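Local coordinates for rhamnose ABC transporter, periplasmic rhamnose-binding protein (PDB 4KVF) that probably binds a carbohydrate, likely rhamnose, outside the cell membrane and delivers it to an ABC transporter for import, at residues 106-111 with 130-135; 124-129 with 137-142; 205-210 with 233-238; 258-263 with 276-281. All coordinates share one frame; numbering follows the deposited sequence.

Contact 1. Residues 106-111 with 130-135; sequences DPNAVC and DAAKTC
Pro-107 and Ala-131 bring their backbones within 3.8 Å, CA to CA, and the one backbone hydrogen bond between these two loops follows at once: Ala-132 N donates a hydrogen bond to Pro-107 O at 2.9 Å, nearly straight (164°) but from above the carbonyl plane. Further along, Cys-111 and Cys-135 are joined by a disulfide, SG to SG 2.1 Å, with a torsion of 96° about the sulfur-sulfur bond, close to the relaxed right angle. Both sulfurs lie anti to their own carbonyl carbons, beside the backbone N, and in this pose they bridge CA atoms 5.2 Å apart. The methyl of Ala-132 lies between Cys-111 and Asn-108, with CB 3.7 Å from Cys-111 SG and 3.6 Å from Asn-108 OD1. On the buried side, Val-110 CG2 rests on Ala-131 CB. Asp-106 shapes its own loop: OD2 accepts from Asn-108 N, forming an Asx turn, and from Ala-109 N. The disulfide thus ties the start of helix 111-119 to the connection between strands 123-127 and 138-141, while Val-110 packs against helix 85-94.

Contact 2. Residues 124-129 with 137-142; sequences VVTFDS and DAFINQ
Thr-126 lies at the centre of this strand pair: its N donates to Ala-138 O at 2.9 Å, and its O receives Ile-140 N at 2.8 Å in an almost straight bond (174°). At the entry end, Asp-137 N donates to Val-124 O, while Asp-137 OD2 uses its anti lone pair to take Val-124 N at 2.9 Å; Arg-118 holds the other carboxylate oxygen. Val-125 CG1 meets Ile-140 CG1 at 3.6 Å on one face of the sheet. On the other, Thr-126 OG1 lies 3.2 Å from Phe-139 CD1, the two side chains crossing at about a right angle. Strands 123-127 and 138-141 are neighbours in the six-stranded parallel sheet in one lobe of a periplasmic binding protein, with 99-102 beyond 123-127 and 323-325 beyond 138-141. Past the strand ends the chain turns, and Gln-142 NE2 reaches Asp-128 OD1 at 3.1 Å, from above the carboxylate plane. A bend at chi2 (-95°) folds the Gln-142 chain back toward Asp-128. An alanine in place of Gln-142 would remove this donor and is likely to leave the Asp-128 carboxylate freer to turn. A water joins Asp-128 O to Asn-141 OD1. Further out, Asp-130 accepts from the Thr-126 hydroxyl, Lys-47 bonds Ser-129 OG, and helix 281-296 packs on Ile-140.

Contact 3. Residues 205-210 with 233-238; sequences GNDDDQ and TTVGIA
Thr-233 OG1 donates to Asp-207 OD1 at 2.7 Å, the direct hydrogen bond between the two segments, and meets the carboxylate oxygen nearly along its C-O axis. The same hydroxyl oxygen accepts from Gly-236 N at 3.1 Å (N-H...O angle 160°). This makes Thr-233 the N-cap of helix 234-245, with Asp-207 as the second-shell group that orients its proton. The two side chains run antiparallel alongside each other; with CG of Asp-207 beside the backbone N (chi1 -83°), OD1 is turned to the Thr-233 hydroxyl.

Two waters add indirect links. One accepts from Val-235 N and gives a weak bond to Asp-207 OD1; the other donates to Asp-209 OD1 and, at 2.8 Å, to Val-235 O. Asp-209 OD1 also forms a salt bridge with Arg-242, further along helix 234-245.

Van der Waals contact falls to Val-235, whose methyls press on the main chain. Its CG1, anti to the backbone N, rests where the type I' turn 205-208 runs into helix 209-222, 3.5 Å from both Asp-207 C and Asp-209 N. The contact joins two helix starts in one lobe. With the Asp-207 carboxylate beside the amino end of helix 234-245, the helix dipole would probably stabilise its negative charge.

Contact 4. Residues 258-263 with 276-281; sequences LGLPNQ and FALWNP
Phe-276 fits its ring close against Gly-259, which has no side chain: the ring edge meets Gly-259 O, 3.3 Å from CE2, and CD2 comes to 3.6 Å from Gly-259 N. Beyond, CZ reaches Pro-261 CA, also at the ring edge. With CG between the backbone N and the carbonyl carbon, chi1 (70°) brings the ring's edge up to the Gly-259 carbonyl. Leu-278 closes on Gly-259 too, its CB and CD2 both near the carbonyl oxygen, which is buried without a polar partner. The two backbones meet at a single bridge, where Gly-259 N donates to Ala-277 O at 3.2 Å, almost head-on to the carbonyl (C=O...N angle 162°). Here the chain just past the end of strand 254-257, at the border of a four-stranded parallel sheet, meets strand 276-278, which pairs in turn with 330-332; the Phe-276 ring also meets that of Phe-332 there. Leu-258 CD2 fits against Ala-277 CB at 4.0 Å, and Leu-260 CD2 touches Leu-278 CD2, the two side chains meeting at a slant. Replacing Phe-276 by alanine would probably open a gap beside Gly-259 and Pro-261 and deprive Phe-332 of its ring partner. Helix 145-159 backs Leu-258 and Ala-277, while Ile-237 of helix 234-245 packs on Phe-276.

How the contacts relate
Contacts 1 and 2 interleave along the chain and share one lobe, their centres 11 Å apart: the disulfide-tied loop leads out of strand 123-127 and back into 138-141, and Asp-130 packs on Phe-139. Contacts 3 and 4 follow in series; their centres are 13 Å apart, around the four-stranded sheet, with Ile-237 of helix 234-245 against Leu-258. Contacts 1 and 3 are the most distant, centres 29 Å apart and nearest atoms about 17 Å. Between the halves, contacts 2 and 4 touch where Gln-142 CG meets Trp-279 CD2 at 3.6 Å. Both segments there lead from one sheet region toward the other, consistent with the two-lobed, hinged build of periplasmic binding proteins.

Contact 1. Residues 106-111 with 130-135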
loop_
_atom_site.group_PDB
_atom_site.type_symbol
_atom_site.label_atom_id
_atom_site.label_comp_id
_atom_site.label_asym_id
_atom_site.label_seq_id
_atom_site.Cartn_x
_atom_site.Cartn_y
_atom_site.Cartn_z
ATOM N N ASP A 106 -0.358 15.327 -5.147
ATOM C CA ASP A 106 -0.433 16.406 -4.169
ATOM C C ASP A 106 -1.863 16.452 -3.659
ATOM O O ASP A 106 -2.797 16.383 -4.446
ATOM C CB ASP A 106 -0.068 17.748 -4.807
ATOM C CG ASP A 106 -0.154 18.893 -3.820
ATOM O OD1 ASP A 106 0.785 19.049 -3.025
ATOM O OD2 ASP A 106 -1.172 19.624 -3.825
ATOM N N PRO A 107 -2.046 16.552 -2.337
ATOM C CA PRO A 107 -3.413 16.487 -1.790
ATOM C C PRO A 107 -4.302 17.663 -2.204
ATOM O O PRO A 107 -5.519 17.510 -2.269
ATOM C CB PRO A 107 -3.192 16.529 -0.274
ATOM C CG PRO A 107 -1.763 16.110 -0.070
ATOM C CD PRO A 107 -1.017 16.581 -1.284
ATOM N N ASN A 108 -3.711 18.817 -2.497
ATOM C CA ASN A 108 -4.527 20.008 -2.750
ATOM C C ASN A 108 -4.605 20.513 -4.186
ATOM O O ASN A 108 -5.612 21.116 -4.565
ATOM C CB ASN A 108 -4.151 21.139 -1.795
ATOM C CG ASN A 108 -4.568 20.843 -0.367
ATOM O OD1 ASN A 108 -5.694 21.146 0.045
ATOM N ND2 ASN A 108 -3.668 20.236 0.392
ATOM N N ALA A 109 -3.572 20.252 -4.987
ATOM C CA ALA A 109 -3.524 20.761 -6.360
ATOM C C ALA A 109 -4.673 20.219 -7.214
ATOM O O ALA A 109 -5.123 20.870 -8.166
ATOM C CB ALA A 109 -2.174 20.439 -7.014
ATOM N N VAL A 110 -5.134 19.028 -6.863
ATOM C CA VAL A 110 -6.195 18.356 -7.596
ATOM C C VAL A 110 -7.590 18.754 -7.118
ATOM O O VAL A 110 -8.594 18.396 -7.749
ATOM C CB VAL A 110 -6.038 16.823 -7.486
ATOM C CG1 VAL A 110 -4.735 16.395 -8.133
ATOM C CG2 VAL A 110 -6.063 16.397 -6.019
ATOM N N CYS A 111 -7.664 19.502 -6.022
ATOM C CA CYS A 111 -8.964 19.823 -5.418
ATOM C C CYS A 111 -9.955 20.560 -6.324
ATOM O O CYS A 111 -11.119 20.142 -6.413
ATOM C CB CYS A 111 -8.814 20.554 -4.073
ATOM S SG CYS A 111 -8.421 19.444 -2.723
ATOM N N ASP A 130 -3.863 10.025 -0.799
ATOM C CA ASP A 130 -5.162 10.672 -0.679
ATOM C C ASP A 130 -5.105 12.148 -1.071
ATOM O O ASP A 130 -4.032 12.772 -1.056
ATOM C CB ASP A 130 -5.637 10.521 0.768
ATOM C CG ASP A 130 -7.122 10.774 0.930
ATOM O OD1 ASP A 130 -7.830 10.944 -0.092
ATOM O OD2 ASP A 130 -7.569 10.757 2.089
ATOM N N ALA A 131 -6.264 12.702 -1.421
ATOM C CA ALA A 131 -6.401 14.148 -1.620
ATOM C C ALA A 131 -6.949 14.745 -0.327
ATOM O O ALA A 131 -7.274 14.005 0.601
ATOM C CB ALA A 131 -7.342 14.440 -2.789
ATOM N N ALA A 132 -7.030 16.073 -0.248
ATOM C CA ALA A 132 -7.645 16.708 0.914
ATOM C C ALA A 132 -9.042 16.116 1.096
ATOM O O ALA A 132 -9.718 15.799 0.114
ATOM C CB ALA A 132 -7.718 18.215 0.738
ATOM N N LYS A 133 -9.467 15.959 2.349
ATOM C CA LYS A 133 -10.681 15.198 2.654
ATOM C C LYS A 133 -11.931 15.744 1.961
ATOM O O LYS A 133 -12.869 15.000 1.676
ATOM C CB LYS A 133 -10.901 15.101 4.172
ATOM C CG LYS A 133 -9.684 14.607 4.965
ATOM C CD LYS A 133 -9.199 13.235 4.496
ATOM C CE LYS A 133 -8.187 12.619 5.458
ATOM N NZ LYS A 133 -6.924 13.405 5.579
ATOM N N THR A 134 -11.925 17.042 1.680
ATOM C CA THR A 134 -13.068 17.726 1.075
ATOM C C THR A 134 -13.092 17.700 -0.454
ATOM O O THR A 134 -13.883 18.411 -1.067
ATOM C CB THR A 134 -13.115 19.199 1.522
ATOM O OG1 THR A 134 -11.857 19.818 1.229
ATOM C CG2 THR A 134 -13.375 19.297 3.025
ATOM N N CYS A 135 -12.234 16.887 -1.061
ATOM C CA CYS A 135 -12.097 16.859 -2.519
ATOM C C CYS A 135 -12.280 15.460 -3.090
ATOM O O CYS A 135 -11.966 15.218 -4.249
ATOM C CB CYS A 135 -10.729 17.405 -2.938
ATOM S SG CYS A 135 -10.323 18.975 -2.107
#

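Contact 2. Residues 124-129 with 137-142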
loop_
_atom_site.group_PDB
_atom_site.type_symbol
_atom_site.label_atom_id
_atom_site.label_comp_id
_atom_site.label_asym_id
_atom_site.label_seq_id
_atom_site.Cartn_x
_atom_site.Cartn_y
_atom_site.Cartn_z
ATOM N N VAL A 124 -15.671 10.547 -6.879
ATOM C CA VAL A 124 -14.220 10.570 -6.847
ATOM C C VAL A 124 -13.699 9.701 -5.710
ATOM O O VAL A 124 -14.016 9.921 -4.548
ATOM C CB VAL A 124 -13.691 12.007 -6.684
ATOM C CG1 VAL A 124 -12.186 11.998 -6.479
ATOM C CG2 VAL A 124 -14.055 12.840 -7.902
ATOM N N VAL A 125 -12.928 8.691 -6.081
ATOM C CA VAL A 125 -12.304 7.784 -5.132
ATOM C C VAL A 125 -10.786 7.892 -5.279
ATOM O O VAL A 125 -10.212 7.612 -6.338
ATOM C CB VAL A 125 -12.719 6.333 -5.422
ATOM C CG1 VAL A 125 -11.981 5.375 -4.502
ATOM C CG2 VAL A 125 -14.222 6.182 -5.269
ATOM N N THR A 126 -10.120 8.312 -4.219
ATOM C CA THR A 126 -8.676 8.335 -4.260
ATOM C C THR A 126 -8.132 6.972 -3.846
ATOM O O THR A 126 -8.833 6.166 -3.229
ATOM C CB THR A 126 -8.117 9.425 -3.342
ATOM O OG1 THR A 126 -8.755 9.317 -2.066
ATOM C CG2 THR A 126 -8.436 10.800 -3.908
ATOM N N PHE A 127 -6.889 6.705 -4.210
ATOM C CA PHE A 127 -6.240 5.458 -3.813
ATOM C C PHE A 127 -4.749 5.658 -3.705
ATOM O O PHE A 127 -4.193 6.546 -4.344
ATOM C CB PHE A 127 -6.587 4.304 -4.768
ATOM C CG PHE A 127 -5.880 4.360 -6.101
ATOM C CD1 PHE A 127 -6.339 5.187 -7.104
ATOM C CD2 PHE A 127 -4.779 3.556 -6.355
ATOM C CE1 PHE A 127 -5.709 5.223 -8.343
ATOM C CE2 PHE A 127 -4.135 3.595 -7.592
ATOM C CZ PHE A 127 -4.609 4.427 -8.585
ATOM N N ASP A 128 -4.114 4.853 -2.859
ATOM C CA ASP A 128 -2.673 4.916 -2.632
ATOM C C ASP A 128 -2.273 6.179 -1.871
ATOM O O ASP A 128 -1.811 6.103 -0.742
ATOM C CB ASP A 128 -1.894 4.799 -3.948
ATOM C CG ASP A 128 -0.855 3.703 -3.911
ATOM O OD1 ASP A 128 0.050 3.778 -3.054
ATOM O OD2 ASP A 128 -0.938 2.773 -4.741
ATOM N N SER A 129 -2.466 7.337 -2.496
ATOM C CA SER A 129 -2.214 8.617 -1.857
ATOM C C SER A 129 -3.481 9.449 -1.934
ATOM O O SER A 129 -4.099 9.567 -2.992
ATOM C CB SER A 129 -1.061 9.346 -2.537
ATOM O OG SER A 129 0.147 8.629 -2.363
ATOM N N ASP A 137 -14.868 11.570 -2.477
ATOM C CA ASP A 137 -15.945 10.903 -1.746
ATOM C C ASP A 137 -15.444 9.775 -0.851
ATOM O O ASP A 137 -16.010 9.536 0.208
ATOM C CB ASP A 137 -16.997 10.390 -2.729
ATOM C CG ASP A 137 -17.600 11.514 -3.553
ATOM O OD1 ASP A 137 -18.415 12.280 -2.992
ATOM O OD2 ASP A 137 -17.252 11.627 -4.749
ATOM N N ALA A 138 -14.381 9.101 -1.278
ATOM C CA ALA A 138 -13.783 8.021 -0.496
ATOM C C ALA A 138 -12.320 7.837 -0.864
ATOM O O ALA A 138 -11.890 8.214 -1.954
ATOM C CB ALA A 138 -14.543 6.710 -0.707
ATOM N N PHE A 139 -11.567 7.253 0.064
ATOM C CA PHE A 139 -10.146 6.981 -0.139
ATOM C C PHE A 139 -9.875 5.514 0.129
ATOM O O PHE A 139 -10.188 5.006 1.212
ATOM C CB PHE A 139 -9.306 7.859 0.803
ATOM C CG PHE A 139 -7.855 7.439 0.915
ATOM C CD1 PHE A 139 -7.068 7.266 -0.210
ATOM C CD2 PHE A 139 -7.275 7.260 2.159
ATOM C CE1 PHE A 139 -5.731 6.894 -0.094
ATOM C CE2 PHE A 139 -5.938 6.895 2.280
ATOM C CZ PHE A 139 -5.172 6.708 1.153
ATOM N N ILE A 140 -9.302 4.819 -0.853
ATOM C CA ILE A 140 -8.937 3.425 -0.631
ATOM C C ILE A 140 -7.504 3.362 -0.110
ATOM O O ILE A 140 -6.551 3.664 -0.829
ATOM C CB ILE A 140 -9.044 2.566 -1.913
ATOM C CG1 ILE A 140 -10.417 2.768 -2.578
ATOM C CG2 ILE A 140 -8.813 1.078 -1.565
ATOM C CD1 ILE A 140 -11.617 2.528 -1.628
ATOM N N ASN A 141 -7.373 2.970 1.152
ATOM C CA ASN A 141 -6.079 2.848 1.812
ATOM C C ASN A 141 -5.654 1.385 1.876
ATOM O O ASN A 141 -6.373 0.552 2.440
ATOM C CB ASN A 141 -6.160 3.429 3.227
ATOM C CG ASN A 141 -4.790 3.642 3.844
ATOM O OD1 ASN A 141 -3.772 3.318 3.230
ATOM N ND2 ASN A 141 -4.759 4.244 5.034
ATOM N N GLN A 142 -4.497 1.069 1.289
ATOM C CA GLN A 142 -4.085 -0.325 1.152
ATOM C C GLN A 142 -3.819 -0.965 2.497
ATOM O O GLN A 142 -4.041 -2.169 2.684
ATOM C CB GLN A 142 -2.847 -0.471 0.252
ATOM C CG GLN A 142 -1.646 0.327 0.699
ATOM C CD GLN A 142 -1.563 1.662 -0.008
ATOM O OE1 GLN A 142 -2.543 2.407 -0.065
ATOM N NE2 GLN A 142 -0.395 1.967 -0.567
HETATM O O HOH W 1 -1.820 4.621 1.731
#

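Contact 3. Residues 205-210 with 233-238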
loop_
_atom_site.group_PDB
_atom_site.type_symbol
_atom_site.label_atom_id
_atom_site.label_comp_id
_atom_site.label_asym_id
_atom_site.label_seq_id
_atom_site.Cartn_x
_atom_site.Cartn_y
_atom_site.Cartn_z
ATOM N N GLY A 205 18.997 3.682 4.727
ATOM C CA GLY A 205 19.541 3.247 3.455
ATOM C C GLY A 205 19.142 4.155 2.303
ATOM O O GLY A 205 19.617 3.984 1.184
ATOM N N ASN A 206 18.254 5.108 2.587
ATOM C CA ASN A 206 17.869 6.149 1.626
ATOM C C ASN A 206 17.220 5.631 0.343
ATOM O O ASN A 206 17.309 6.284 -0.700
ATOM C CB ASN A 206 19.075 7.023 1.255
ATOM C CG ASN A 206 19.561 7.890 2.407
ATOM O OD1 ASN A 206 19.406 7.545 3.577
ATOM N ND2 ASN A 206 20.164 9.024 2.072
ATOM N N ASP A 207 16.555 4.479 0.420
ATOM C CA ASP A 207 15.960 3.837 -0.759
ATOM C C ASP A 207 16.962 3.645 -1.895
ATOM O O ASP A 207 16.589 3.604 -3.066
ATOM C CB ASP A 207 14.739 4.608 -1.258
ATOM C CG ASP A 207 13.483 4.250 -0.507
ATOM O OD1 ASP A 207 13.496 3.217 0.195
ATOM O OD2 ASP A 207 12.484 4.994 -0.624
ATOM N N ASP A 208 18.233 3.528 -1.528
ATOM C CA ASP A 208 19.316 3.278 -2.468
ATOM C C ASP A 208 19.865 1.865 -2.252
ATOM O O ASP A 208 20.232 1.502 -1.132
ATOM C CB ASP A 208 20.422 4.310 -2.270
ATOM C CG ASP A 208 21.619 4.056 -3.167
ATOM O OD1 ASP A 208 21.430 3.931 -4.397
ATOM O OD2 ASP A 208 22.748 3.968 -2.642
ATOM N N ASP A 209 19.918 1.082 -3.330
ATOM C CA ASP A 209 20.325 -0.328 -3.289
ATOM C C ASP A 209 21.673 -0.526 -2.596
ATOM O O ASP A 209 21.784 -1.282 -1.627
ATOM C CB ASP A 209 20.361 -0.891 -4.721
ATOM C CG ASP A 209 20.397 -2.419 -4.771
ATOM O OD1 ASP A 209 19.840 -3.081 -3.872
ATOM O OD2 ASP A 209 20.975 -2.961 -5.740
ATOM N N GLN A 210 22.689 0.178 -3.085
ATOM C CA GLN A 210 24.046 0.061 -2.558
ATOM C C GLN A 210 24.209 0.554 -1.119
ATOM O O GLN A 210 24.912 -0.068 -0.312
ATOM C CB GLN A 210 25.028 0.785 -3.480
ATOM C CG GLN A 210 25.798 -0.140 -4.400
ATOM C CD GLN A 210 26.928 -0.855 -3.682
ATOM O OE1 GLN A 210 26.717 -1.871 -3.016
ATOM N NE2 GLN A 210 28.137 -0.320 -3.809
ATOM N N THR A 233 11.047 -0.858 3.578
ATOM C CA THR A 233 11.274 -0.253 2.269
ATOM C C THR A 233 11.607 -1.386 1.322
ATOM O O THR A 233 12.392 -2.264 1.679
ATOM C CB THR A 233 12.431 0.758 2.292
ATOM O OG1 THR A 233 13.147 0.700 1.046
ATOM C CG2 THR A 233 13.405 0.448 3.411
ATOM N N THR A 234 11.016 -1.383 0.124
ATOM C CA THR A 234 11.256 -2.486 -0.804
ATOM C C THR A 234 12.717 -2.547 -1.237
ATOM O O THR A 234 13.274 -3.641 -1.412
ATOM C CB THR A 234 10.314 -2.448 -2.026
ATOM O OG1 THR A 234 10.646 -1.324 -2.849
ATOM C CG2 THR A 234 8.872 -2.348 -1.555
ATOM N N VAL A 235 13.340 -1.380 -1.388
ATOM C CA VAL A 235 14.747 -1.320 -1.755
ATOM C C VAL A 235 15.583 -1.884 -0.622
ATOM O O VAL A 235 16.510 -2.666 -0.848
ATOM C CB VAL A 235 15.207 0.128 -2.046
ATOM C CG1 VAL A 235 16.715 0.189 -2.219
ATOM C CG2 VAL A 235 14.514 0.672 -3.278
ATOM N N GLY A 236 15.239 -1.489 0.595
ATOM C CA GLY A 236 16.030 -1.816 1.765
ATOM C C GLY A 236 16.007 -3.292 2.098
ATOM O O GLY A 236 17.040 -3.892 2.379
ATOM N N ILE A 237 14.823 -3.889 2.062
ATOM C CA ILE A 237 14.714 -5.291 2.435
ATOM C C ILE A 237 15.427 -6.174 1.408
ATOM O O ILE A 237 16.093 -7.166 1.765
ATOM C CB ILE A 237 13.231 -5.692 2.643
ATOM C CG1 ILE A 237 13.127 -7.091 3.240
ATOM C CG2 ILE A 237 12.449 -5.599 1.338
ATOM C CD1 ILE A 237 11.690 -7.540 3.436
ATOM N N ALA A 238 15.346 -5.785 0.136
ATOM C CA ALA A 238 16.034 -6.523 -0.923
ATOM C C ALA A 238 17.553 -6.443 -0.785
ATOM O O ALA A 238 18.267 -7.420 -1.033
ATOM C CB ALA A 238 15.597 -6.025 -2.300
HETATM O O HOH W 2 11.831 1.255 -1.675
HETATM O O HOH W 3 17.394 -3.093 -3.445
#

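Contact 4. Residues 258-263 with 276-281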
loop_
_atom_site.group_PDB
_atom_site.type_symbol
_atom_site.label_atom_id
_atom_site.label_comp_id
_atom_site.label_asym_id
_atom_site.label_seq_id
_atom_site.Cartn_x
_atom_site.Cartn_y
_atom_site.Cartn_z
ATOM N N LEU A 258 9.029 -4.634 4.362
ATOM C CA LEU A 258 8.054 -4.439 3.297
ATOM C C LEU A 258 8.754 -4.638 1.969
ATOM O O LEU A 258 9.695 -3.917 1.644
ATOM C CB LEU A 258 7.467 -3.035 3.370
ATOM C CG LEU A 258 6.756 -2.727 4.683
ATOM C CD1 LEU A 258 6.391 -1.256 4.715
ATOM C CD2 LEU A 258 5.515 -3.610 4.862
ATOM N N GLY A 259 8.313 -5.634 1.211
ATOM C CA GLY A 259 9.017 -5.990 -0.009
ATOM C C GLY A 259 8.118 -6.256 -1.196
ATOM O O GLY A 259 6.903 -6.425 -1.046
ATOM N N LEU A 260 8.725 -6.293 -2.381
ATOM C CA LEU A 260 8.024 -6.641 -3.613
ATOM C C LEU A 260 8.239 -8.123 -3.914
ATOM O O LEU A 260 9.378 -8.585 -3.976
ATOM C CB LEU A 260 8.534 -5.778 -4.774
ATOM C CG LEU A 260 8.117 -4.303 -4.747
ATOM C CD1 LEU A 260 8.942 -3.482 -5.737
ATOM C CD2 LEU A 260 6.632 -4.175 -5.054
ATOM N N PRO A 261 7.140 -8.879 -4.095
ATOM C CA PRO A 261 7.176 -10.339 -4.266
ATOM C C PRO A 261 8.127 -10.868 -5.341
ATOM O O PRO A 261 8.785 -11.877 -5.089
ATOM C CB PRO A 261 5.724 -10.677 -4.623
ATOM C CG PRO A 261 4.940 -9.650 -3.871
ATOM C CD PRO A 261 5.755 -8.381 -4.019
ATOM N N ASN A 262 8.200 -10.218 -6.501
ATOM C CA ASN A 262 9.103 -10.666 -7.567
ATOM C C ASN A 262 10.580 -10.447 -7.227
ATOM O O ASN A 262 11.436 -11.269 -7.558
ATOM C CB ASN A 262 8.777 -9.986 -8.905
ATOM C CG ASN A 262 7.534 -10.554 -9.571
ATOM O OD1 ASN A 262 6.993 -11.583 -9.148
ATOM N ND2 ASN A 262 7.080 -9.887 -10.629
ATOM N N GLN A 263 10.870 -9.329 -6.569
ATOM C CA GLN A 263 12.241 -8.980 -6.214
ATOM C C GLN A 263 12.698 -9.858 -5.057
ATOM O O GLN A 263 13.871 -10.225 -4.959
ATOM C CB GLN A 263 12.316 -7.501 -5.822
ATOM C CG GLN A 263 13.721 -6.931 -5.720
ATOM C CD GLN A 263 13.726 -5.452 -5.369
ATOM O OE1 GLN A 263 12.709 -4.898 -4.941
ATOM N NE2 GLN A 263 14.877 -4.804 -5.550
ATOM N N PHE A 276 7.632 -11.635 5.050
ATOM C CA PHE A 276 7.631 -10.180 4.911
ATOM C C PHE A 276 6.215 -9.751 4.535
ATOM O O PHE A 276 5.354 -10.599 4.308
ATOM C CB PHE A 276 8.697 -9.677 3.908
ATOM C CG PHE A 276 8.407 -10.007 2.456
ATOM C CD1 PHE A 276 8.854 -11.191 1.890
ATOM C CD2 PHE A 276 7.721 -9.108 1.651
ATOM C CE1 PHE A 276 8.591 -11.491 0.557
ATOM C CE2 PHE A 276 7.460 -9.395 0.319
ATOM C CZ PHE A 276 7.899 -10.594 -0.230
ATOM N N ALA A 277 5.965 -8.448 4.501
ATOM C CA ALA A 277 4.623 -7.945 4.225
ATOM C C ALA A 277 4.593 -6.942 3.082
ATOM O O ALA A 277 5.608 -6.358 2.723
ATOM C CB ALA A 277 4.036 -7.297 5.487
ATOM N N LEU A 278 3.411 -6.759 2.507
ATOM C CA LEU A 278 3.106 -5.592 1.692
ATOM C C LEU A 278 1.594 -5.619 1.543
ATOM O O LEU A 278 0.875 -5.676 2.538
ATOM C CB LEU A 278 3.806 -5.626 0.322
ATOM C CG LEU A 278 3.884 -4.284 -0.422
ATOM C CD1 LEU A 278 4.926 -3.328 0.198
ATOM C CD2 LEU A 278 4.145 -4.471 -1.915
ATOM N N TRP A 279 1.123 -5.628 0.304
ATOM C CA TRP A 279 -0.302 -5.641 0.005
ATOM C C TRP A 279 -0.454 -6.095 -1.445
ATOM O O TRP A 279 0.529 -6.164 -2.177
ATOM C CB TRP A 279 -0.907 -4.246 0.236
ATOM C CG TRP A 279 -0.035 -3.106 -0.241
ATOM C CD1 TRP A 279 0.041 -2.612 -1.513
ATOM C CD2 TRP A 279 0.866 -2.315 0.552
ATOM N NE1 TRP A 279 0.942 -1.571 -1.564
ATOM C CE2 TRP A 279 1.463 -1.372 -0.314
ATOM C CE3 TRP A 279 1.224 -2.315 1.901
ATOM C CZ2 TRP A 279 2.398 -0.437 0.132
ATOM C CZ3 TRP A 279 2.153 -1.386 2.340
ATOM C CH2 TRP A 279 2.729 -0.461 1.456
ATOM N N ASN A 280 -1.666 -6.448 -1.856
ATOM C CA ASN A 280 -1.894 -6.845 -3.241
ATOM C C ASN A 280 -2.460 -5.653 -4.001
ATOM O O ASN A 280 -3.617 -5.281 -3.799
ATOM C CB ASN A 280 -2.841 -8.050 -3.314
ATOM C CG ASN A 280 -3.103 -8.506 -4.736
ATOM O OD1 ASN A 280 -2.573 -7.937 -5.701
ATOM N ND2 ASN A 280 -3.906 -9.561 -4.876
ATOM N N PRO A 281 -1.641 -5.033 -4.872
ATOM C CA PRO A 281 -2.082 -3.789 -5.507
ATOM C C PRO A 281 -3.320 -4.007 -6.347
ATOM O O PRO A 281 -4.117 -3.085 -6.488
ATOM C CB PRO A 281 -0.903 -3.417 -6.421
ATOM C CG PRO A 281 0.258 -4.164 -5.864
ATOM C CD PRO A 281 -0.310 -5.445 -5.340
#